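Local coordinates for putative Ribokinase II (Escherichia coli O6, PDB 3IQ0), which binds ATP and magnesium and probably phosphorylates a sugar, possibly ribose, as a member of the pfkB family of carbohydrate kinases, at residues A234-S238 with A239-F243; I267-Q271 with L272-A276; A276-A279 with L280-N284. One frame throughout, in Å; residues are numbered along the deposited sequence.

Contact 1 (A234-S238 with A239-F243)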
loop_
_atom_site.group_PDB
_atom_site.type_symbol
_atom_site.label_atom_id
_atom_site.label_comp_id
_atom_site.label_asym_id
_atom_site.label_seq_id
_atom_site.Cartn_x
_atom_site.Cartn_y
_atom_site.Cartn_z
ATOM N N ALA B 234 -20.062 -29.585 1.308
ATOM C CA ALA B 234 -20.774 -28.575 2.077
ATOM C C ALA B 234 -22.085 -29.146 2.586
ATOM O O ALA B 234 -22.592 -30.125 2.047
ATOM C CB ALA B 234 -21.041 -27.346 1.215
ATOM N N SER B 235 -22.631 -28.522 3.621
ATOM C CA SER B 235 -23.885 -28.970 4.208
ATOM C C SER B 235 -24.916 -27.847 4.283
ATOM O O SER B 235 -24.568 -26.673 4.419
ATOM C CB SER B 235 -23.636 -29.525 5.614
ATOM O OG SER B 235 -22.709 -30.594 5.585
ATOM N N TYR B 236 -26.188 -28.224 4.188
ATOM C CA TYR B 236 -27.292 -27.274 4.260
ATOM C C TYR B 236 -28.116 -27.616 5.494
ATOM O O TYR B 236 -28.358 -28.794 5.775
ATOM C CB TYR B 236 -28.180 -27.390 3.019
ATOM C CG TYR B 236 -29.424 -26.524 3.065
ATOM C CD1 TYR B 236 -29.408 -25.216 2.579
ATOM C CD2 TYR B 236 -30.617 -27.013 3.597
ATOM C CE1 TYR B 236 -30.550 -24.418 2.619
ATOM C CE2 TYR B 236 -31.761 -26.225 3.644
ATOM C CZ TYR B 236 -31.722 -24.931 3.153
ATOM O OH TYR B 236 -32.855 -24.157 3.183
ATOM N N TYR B 237 -28.551 -26.593 6.220
ATOM C CA TYR B 237 -29.349 -26.796 7.425
ATOM C C TYR B 237 -30.496 -25.801 7.534
ATOM O O TYR B 237 -30.294 -24.594 7.431
ATOM C CB TYR B 237 -28.477 -26.652 8.676
ATOM C CG TYR B 237 -27.304 -27.596 8.746
ATOM C CD1 TYR B 237 -27.482 -28.939 9.069
ATOM C CD2 TYR B 237 -26.011 -27.143 8.496
ATOM C CE1 TYR B 237 -26.396 -29.810 9.144
ATOM C CE2 TYR B 237 -24.920 -28.003 8.566
ATOM C CZ TYR B 237 -25.118 -29.332 8.890
ATOM O OH TYR B 237 -24.038 -30.177 8.962
ATOM N N SER B 238 -31.699 -26.320 7.750
ATOM C CA SER B 238 -32.884 -25.487 7.930
ATOM C C SER B 238 -33.717 -26.175 9.005
ATOM O O SER B 238 -33.464 -27.333 9.336
ATOM C CB SER B 238 -33.691 -25.372 6.632
ATOM O OG SER B 238 -34.243 -26.620 6.257
ATOM N N ALA B 239 -34.698 -25.473 9.557
ATOM C CA ALA B 239 -35.529 -26.069 10.592
ATOM C C ALA B 239 -36.258 -27.301 10.061
ATOM O O ALA B 239 -36.545 -28.235 10.809
ATOM C CB ALA B 239 -36.537 -25.051 11.104
ATOM N N ASN B 240 -36.531 -27.307 8.762
ATOM C CA ASN B 240 -37.260 -28.403 8.146
ATOM C C ASN B 240 -36.415 -29.520 7.549
ATOM O O ASN B 240 -36.819 -30.685 7.572
ATOM C CB ASN B 240 -38.193 -27.835 7.082
ATOM C CG ASN B 240 -39.047 -26.709 7.617
ATOM O OD1 ASN B 240 -39.027 -25.597 7.088
ATOM N ND2 ASN B 240 -39.793 -26.985 8.681
ATOM N N GLU B 241 -35.247 -29.184 7.016
ATOM C CA GLU B 241 -34.408 -30.214 6.422
ATOM C C GLU B 241 -32.927 -30.079 6.744
ATOM O O GLU B 241 -32.484 -29.096 7.344
ATOM C CB GLU B 241 -34.619 -30.251 4.906
ATOM C CG GLU B 241 -34.162 -29.009 4.172
ATOM C CD GLU B 241 -34.664 -28.971 2.744
ATOM O OE1 GLU B 241 -34.694 -30.039 2.097
ATOM O OE2 GLU B 241 -35.019 -27.875 2.264
ATOM N N GLN B 242 -32.170 -31.089 6.332
ATOM C CA GLN B 242 -30.738 -31.142 6.578
ATOM C C GLN B 242 -30.113 -32.119 5.594
ATOM O O GLN B 242 -30.561 -33.261 5.486
ATOM C CB GLN B 242 -30.500 -31.624 8.009
ATOM C CG GLN B 242 -29.052 -31.777 8.423
ATOM C CD GLN B 242 -28.920 -32.310 9.841
ATOM O OE1 GLN B 242 -29.195 -33.478 10.104
ATOM N NE2 GLN B 242 -28.513 -31.447 10.765
ATOM N N PHE B 243 -29.094 -31.673 4.866
ATOM C CA PHE B 243 -28.417 -32.542 3.911
ATOM C C PHE B 243 -27.032 -32.019 3.557
ATOM O O PHE B 243 -26.702 -30.867 3.835
ATOM C CB PHE B 243 -29.265 -32.722 2.650
ATOM C CG PHE B 243 -29.527 -31.453 1.907
ATOM C CD1 PHE B 243 -28.596 -30.956 1.002
ATOM C CD2 PHE B 243 -30.713 -30.753 2.107
ATOM C CE1 PHE B 243 -28.843 -29.779 0.304
ATOM C CE2 PHE B 243 -30.971 -29.576 1.417
ATOM C CZ PHE B 243 -30.034 -29.086 0.512
#
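The carbonyl oxygen of F243 takes the amide N-H of Y236 in an almost linear bond (N to O 2.7 Å, 178° at the hydrogen), and the CA of S235 also leans on this oxygen in a longer C-H...O contact. In return F243 N donates to Y236 O at 3.1 Å, which makes Y236 and F243 an antiparallel hydrogen-bonded pair. Y237 and Q242 form the following, non-hydrogen-bonded pair, and residues 238-241 turn the chain round. There S238 holds E241 by both ends of its backbone: S238 N donates to E241 O, while E241 N donates to S238 OG at 2.9 Å. The hydroxyl can reach that amide because OG sits between its own backbone N and carbonyl carbon (chi1 66°).

One face of the hairpin carries Y236 and F243. Their rings lie nearly parallel, 18° apart, yet slid so far that they barely overlap; instead the CB of Y236 rests over the F243 ring, 3.8 Å from its centroid. E241 CG meets CE2 at the edge of the Y236 ring, with the carboxylate turned almost perpendicular to it. On the other face the amide of Q242 stands at the edge of the Y237 ring, NE2 being 3.1 Å from CE1. Beyond the hairpin, Y236 OH bonds to E224 and the F243 ring stacks on H277. The turn is thus fixed by one side-chain hydroxyl together with backbone bonds, while the aromatic face offers a largely apolar surface to helix 276-290.

Contact 2 (I267-Q271 with L272-A276)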
loop_
_atom_site.group_PDB
_atom_site.type_symbol
_atom_site.label_atom_id
_atom_site.label_comp_id
_atom_site.label_asym_id
_atom_site.label_seq_id
_atom_site.Cartn_x
_atom_site.Cartn_y
_atom_site.Cartn_z
ATOM N N ILE B 267 -26.267 -17.660 -3.552
ATOM C CA ILE B 267 -27.200 -16.547 -3.593
ATOM C C ILE B 267 -27.797 -16.327 -4.979
ATOM O O ILE B 267 -29.000 -16.097 -5.109
ATOM C CB ILE B 267 -26.522 -15.245 -3.119
ATOM C CG1 ILE B 267 -26.020 -15.416 -1.679
ATOM C CG2 ILE B 267 -27.500 -14.097 -3.191
ATOM C CD1 ILE B 267 -27.140 -15.612 -0.654
ATOM N N ALA B 268 -26.968 -16.403 -6.015
ATOM C CA ALA B 268 -27.470 -16.196 -7.373
ATOM C C ALA B 268 -28.377 -17.342 -7.814
ATOM O O ALA B 268 -29.440 -17.117 -8.395
ATOM C CB ALA B 268 -26.305 -16.038 -8.346
ATOM N N CYS B 269 -27.972 -18.573 -7.526
ATOM C CA CYS B 269 -28.775 -19.728 -7.918
ATOM C C CYS B 269 -30.124 -19.716 -7.235
ATOM O O CYS B 269 -31.134 -20.103 -7.827
ATOM C CB CYS B 269 -28.042 -21.025 -7.598
ATOM S SG CYS B 269 -26.706 -21.339 -8.732
ATOM N N ARG B 270 -30.141 -19.286 -5.980
ATOM C CA ARG B 270 -31.392 -19.205 -5.249
ATOM C C ARG B 270 -32.266 -18.127 -5.890
ATOM O O ARG B 270 -33.480 -18.291 -5.976
ATOM C CB ARG B 270 -31.123 -18.901 -3.771
ATOM C CG ARG B 270 -30.490 -20.077 -3.046
ATOM C CD ARG B 270 -31.476 -21.242 -2.927
ATOM N NE ARG B 270 -32.353 -21.081 -1.771
ATOM C CZ ARG B 270 -33.446 -21.802 -1.544
ATOM N NH1 ARG B 270 -33.821 -22.746 -2.401
ATOM N NH2 ARG B 270 -34.157 -21.587 -0.445
ATOM N N GLN B 271 -31.648 -17.036 -6.350
ATOM C CA GLN B 271 -32.405 -15.962 -7.005
ATOM C C GLN B 271 -33.007 -16.464 -8.316
ATOM O O GLN B 271 -34.026 -15.946 -8.778
ATOM C CB GLN B 271 -31.523 -14.751 -7.316
ATOM C CG GLN B 271 -31.236 -13.834 -6.131
ATOM C CD GLN B 271 -32.484 -13.497 -5.333
ATOM O OE1 GLN B 271 -32.839 -14.205 -4.386
ATOM N NE2 GLN B 271 -33.164 -12.421 -5.717
ATOM N N LEU B 272 -32.374 -17.462 -8.921
ATOM C CA LEU B 272 -32.873 -18.010 -10.177
ATOM C C LEU B 272 -33.881 -19.126 -9.909
ATOM O O LEU B 272 -34.270 -19.857 -10.814
ATOM C CB LEU B 272 -31.707 -18.524 -11.032
ATOM C CG LEU B 272 -30.660 -17.470 -11.423
ATOM C CD1 LEU B 272 -29.514 -18.132 -12.155
ATOM C CD2 LEU B 272 -31.293 -16.386 -12.285
ATOM N N GLY B 273 -34.298 -19.251 -8.652
ATOM C CA GLY B 273 -35.290 -20.248 -8.285
ATOM C C GLY B 273 -34.868 -21.687 -8.031
ATOM O O GLY B 273 -35.724 -22.566 -7.951
ATOM N N PHE B 274 -33.570 -21.949 -7.915
ATOM C CA PHE B 274 -33.101 -23.311 -7.646
ATOM C C PHE B 274 -33.532 -23.706 -6.235
ATOM O O PHE B 274 -33.571 -22.856 -5.349
ATOM C CB PHE B 274 -31.570 -23.379 -7.711
ATOM C CG PHE B 274 -31.003 -23.378 -9.102
ATOM C CD1 PHE B 274 -31.637 -22.702 -10.137
ATOM C CD2 PHE B 274 -29.789 -24.002 -9.358
ATOM C CE1 PHE B 274 -31.065 -22.645 -11.406
ATOM C CE2 PHE B 274 -29.208 -23.950 -10.621
ATOM C CZ PHE B 274 -29.849 -23.268 -11.648
ATOM N N ASP B 275 -33.857 -24.978 -6.014
ATOM C CA ASP B 275 -34.221 -25.401 -4.667
ATOM C C ASP B 275 -32.928 -25.547 -3.869
ATOM O O ASP B 275 -31.836 -25.446 -4.430
ATOM C CB ASP B 275 -35.018 -26.721 -4.661
ATOM C CG ASP B 275 -34.267 -27.892 -5.288
ATOM O OD1 ASP B 275 -33.037 -28.004 -5.131
ATOM O OD2 ASP B 275 -34.932 -28.732 -5.928
ATOM N N ALA B 276 -33.041 -25.784 -2.566
ATOM C CA ALA B 276 -31.855 -25.914 -1.723
ATOM C C ALA B 276 -30.878 -26.974 -2.219
ATOM O O ALA B 276 -29.671 -26.775 -2.174
ATOM C CB ALA B 276 -32.265 -26.216 -0.289
HETATM O O HOH W 1 -34.894 -20.362 -4.776
#
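A268 and C269 both offer their carbonyl oxygens to L272 N, in two weak bonds at the last turn of helix 258-271, which ends in a Schellman motif. The L272 side chain turns back over the same turn, its CG 3.3 Å from A268 O. C269 O also accepts F274 N at 3.1 Å in a straighter bond, the wider-spanning of the two links that define the motif. The side chain of C269 meets the F274 ring as well: CB lies 3.9 Å from CD2, and SG approaches obliquely in a sulfur-aromatic contact, 4.5 Å from the ring centroid. Y282 adds an edge-to-face partner to this phenylalanine.

R270 supplies the second link, its carbonyl oxygen receiving G273 N at 3.0 Å from well above the carbonyl plane. At G273, the C-prime residue, a positive phi (82°), readily taken up by glycine, turns the chain out of the helix. Two successive bends, chi2 -68° and chi3 -84°, bring the arginine's guanidinium back past the helix end, where NH1 donates to a lone pair of F274 O; the bond is bent, with the oxygen tilted out of the guanidinium plane. Its NH2 forms a salt bridge with E224, tying the loop to strand 224-228. D275 follows as N-cap of the next helix, OD1 accepting from R278 N. A water also grips F274 O, donating to it at 2.9 Å and to R270 O at 2.8 Å.

Contact 3 (A276-A279 with L280-N284). With ATP (adenosine-5'-triphosphate), chain G.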
loop_
_atom_site.group_PDB
_atom_site.type_symbol
_atom_site.label_atom_id
_atom_site.label_comp_id
_atom_site.label_asym_id
_atom_site.label_seq_id
_atom_site.Cartn_x
_atom_site.Cartn_y
_atom_site.Cartn_z
ATOM N N ALA B 276 -33.041 -25.784 -2.566
ATOM C CA ALA B 276 -31.855 -25.914 -1.723
ATOM C C ALA B 276 -30.878 -26.974 -2.219
ATOM O O ALA B 276 -29.671 -26.775 -2.174
ATOM C CB ALA B 276 -32.265 -26.216 -0.289
ATOM N N HIS B 277 -31.406 -28.091 -2.701
ATOM C CA HIS B 277 -30.583 -29.189 -3.204
ATOM C C HIS B 277 -29.795 -28.842 -4.461
ATOM O O HIS B 277 -28.623 -29.200 -4.583
ATOM C CB HIS B 277 -31.456 -30.417 -3.469
ATOM C CG HIS B 277 -31.810 -31.180 -2.232
ATOM N ND1 HIS B 277 -30.944 -32.074 -1.639
ATOM C CD2 HIS B 277 -32.913 -31.146 -1.445
ATOM C CE1 HIS B 277 -31.497 -32.556 -0.540
ATOM N NE2 HIS B 277 -32.692 -32.009 -0.398
ATOM N N ARG B 278 -30.436 -28.158 -5.403
ATOM C CA ARG B 278 -29.765 -27.768 -6.635
ATOM C C ARG B 278 -28.721 -26.691 -6.347
ATOM O O ARG B 278 -27.573 -26.786 -6.781
ATOM C CB ARG B 278 -30.781 -27.233 -7.643
ATOM C CG ARG B 278 -31.299 -28.262 -8.618
ATOM C CD ARG B 278 -30.445 -28.288 -9.875
ATOM N NE ARG B 278 -31.271 -28.205 -11.076
ATOM C CZ ARG B 278 -32.133 -27.219 -11.319
ATOM N NH1 ARG B 278 -32.282 -26.233 -10.444
ATOM N NH2 ARG B 278 -32.852 -27.220 -12.434
ATOM N N ALA B 279 -29.135 -25.673 -5.602
ATOM C CA ALA B 279 -28.259 -24.568 -5.256
ATOM C C ALA B 279 -26.998 -25.015 -4.512
ATOM O O ALA B 279 -25.916 -24.471 -4.735
ATOM C CB ALA B 279 -29.027 -23.548 -4.429
ATOM N N LEU B 280 -27.130 -26.005 -3.632
ATOM C CA LEU B 280 -25.979 -26.483 -2.889
ATOM C C LEU B 280 -24.988 -27.214 -3.795
ATOM O O LEU B 280 -23.774 -27.057 -3.646
ATOM C CB LEU B 280 -26.413 -27.407 -1.747
ATOM C CG LEU B 280 -25.290 -27.771 -0.772
ATOM C CD1 LEU B 280 -24.874 -26.536 0.005
ATOM C CD2 LEU B 280 -25.759 -28.860 0.184
ATOM N N GLN B 281 -25.490 -28.014 -4.731
ATOM C CA GLN B 281 -24.588 -28.729 -5.620
ATOM C C GLN B 281 -23.896 -27.745 -6.565
ATOM O O GLN B 281 -22.728 -27.919 -6.892
ATOM C CB GLN B 281 -25.338 -29.802 -6.428
ATOM C CG GLN B 281 -26.039 -29.305 -7.679
ATOM C CD GLN B 281 -26.707 -30.432 -8.467
ATOM O OE1 GLN B 281 -26.063 -31.411 -8.854
ATOM N NE2 GLN B 281 -28.005 -30.292 -8.706
ATOM N N TYR B 282 -24.621 -26.714 -7.002
ATOM C CA TYR B 282 -24.055 -25.703 -7.903
ATOM C C TYR B 282 -23.012 -24.850 -7.185
ATOM O O TYR B 282 -21.946 -24.576 -7.733
ATOM C CB TYR B 282 -25.161 -24.810 -8.476
ATOM C CG TYR B 282 -25.716 -25.333 -9.784
ATOM C CD1 TYR B 282 -26.325 -26.582 -9.852
ATOM C CD2 TYR B 282 -25.574 -24.606 -10.965
ATOM C CE1 TYR B 282 -26.773 -27.099 -11.061
ATOM C CE2 TYR B 282 -26.019 -25.114 -12.180
ATOM C CZ TYR B 282 -26.614 -26.364 -12.219
ATOM O OH TYR B 282 -27.033 -26.892 -13.419
ATOM N N ALA B 283 -23.322 -24.434 -5.959
ATOM C CA ALA B 283 -22.381 -23.641 -5.178
ATOM C C ALA B 283 -21.134 -24.489 -4.959
ATOM O O ALA B 283 -20.015 -24.029 -5.168
ATOM C CB ALA B 283 -22.994 -23.255 -3.834
ATOM N N ASN B 284 -21.341 -25.735 -4.542
ATOM C CA ASN B 284 -20.252 -26.672 -4.287
ATOM C C ASN B 284 -19.364 -26.818 -5.520
ATOM O O ASN B 284 -18.139 -26.754 -5.431
ATOM C CB ASN B 284 -20.833 -28.032 -3.872
ATOM C CG ASN B 284 -19.764 -29.063 -3.562
ATOM O OD1 ASN B 284 -18.739 -28.754 -2.959
ATOM N ND2 ASN B 284 -20.013 -30.308 -3.958
HETATM P PG ATP G . -12.907 -18.136 2.721
HETATM O O1G ATP G . -11.952 -17.919 1.578
HETATM O O2G ATP G . -12.372 -17.585 4.018
HETATM O O3G ATP G . -14.261 -17.495 2.417
HETATM P PB ATP G . -14.272 -20.720 3.164
HETATM O O1B ATP G . -13.862 -21.690 4.230
HETATM O O2B ATP G . -15.475 -19.860 3.337
HETATM O O3B ATP G . -13.040 -19.734 2.840
HETATM P PA ATP G . -13.739 -23.008 1.534
HETATM O O1A ATP G . -12.265 -22.845 1.236
HETATM O O2A ATP G . -14.196 -23.928 2.601
HETATM O O3A ATP G . -14.385 -21.539 1.817
HETATM O "O5'" ATP G . -14.975 -23.182 0.229
HETATM C "C5'" ATP G . -15.813 -22.931 -0.807
HETATM C "C4'" ATP G . -16.547 -24.215 -1.100
HETATM O "O4'" ATP G . -15.725 -24.489 -2.242
HETATM C "C3'" ATP G . -16.303 -25.528 -0.278
HETATM O "O3'" ATP G . -17.258 -25.789 0.736
HETATM C "C2'" ATP G . -16.222 -26.534 -1.341
HETATM O "O2'" ATP G . -17.533 -26.964 -1.732
HETATM C "C1'" ATP G . -15.462 -25.860 -2.442
HETATM N N9 ATP G . -13.970 -26.124 -2.321
HETATM C C8 ATP G . -12.984 -25.376 -1.688
HETATM N N7 ATP G . -11.772 -25.940 -1.798
HETATM C C5 ATP G . -11.926 -27.056 -2.509
HETATM C C6 ATP G . -11.053 -28.173 -3.009
HETATM N N6 ATP G . -9.746 -28.136 -2.750
HETATM N N1 ATP G . -11.632 -29.222 -3.755
HETATM C C2 ATP G . -12.996 -29.300 -4.052
HETATM N N3 ATP G . -13.858 -28.294 -3.608
HETATM C C4 ATP G . -13.386 -27.195 -2.853
#
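L280 N, Y282 N and A283 N donate to A276 O, R278 O and A279 O along the first turns of helix 276-290. The bond from Q281 N to H277 O, at 3.4 Å, is weak.

Side-chain packing is concentrated around R278. Its chain runs alongside that of Q281, both pointing the same way, with CD 3.4 Å from NE2. Because Q281 CG is placed between its own backbone N and carbonyl carbon (chi1 83°), it comes against R278 O at 3.1 Å. Y282 also lies beside R278, its CD1 3.3 Å from R278 O and its CE1 near CD. The same tyrosine packs on helix 303-312, and R278 makes a cation-pi contact with F274.

The ligand bond is made by N284, one turn beyond L280. With CG anti to the backbone N (chi1 -179°), OD1 accepts from the ribose hydroxyl O2' of ATP at 2.5 Å, a length shorter than usual and to be taken with caution, while ND2 donates to E246 O and thereby helps fix the amide's orientation. This helix therefore contributes to the ribose side of the nucleotide pocket in a pfkB-family kinase.

From the N-terminal side, contact 1 closes the tight hairpin between strands 234-237 and 242-245, the latter being the outermost strand at this end of the nine-stranded sheet. The chain then passes into helix 258-271, whose C-terminal end contact 2 turns into helix 276-290. Contact 3 follows within that second helix and shares A276 with contact 2. All three are local and run in series, so none nests in or crosses another. They meet in space nonetheless: F243 packs against A276 and L280, while R270 packs on A279 and C269 on Y282. Hairpin, helix end and following helix are thereby joined into one flank of the fold, which leads to the bound ATP at N284.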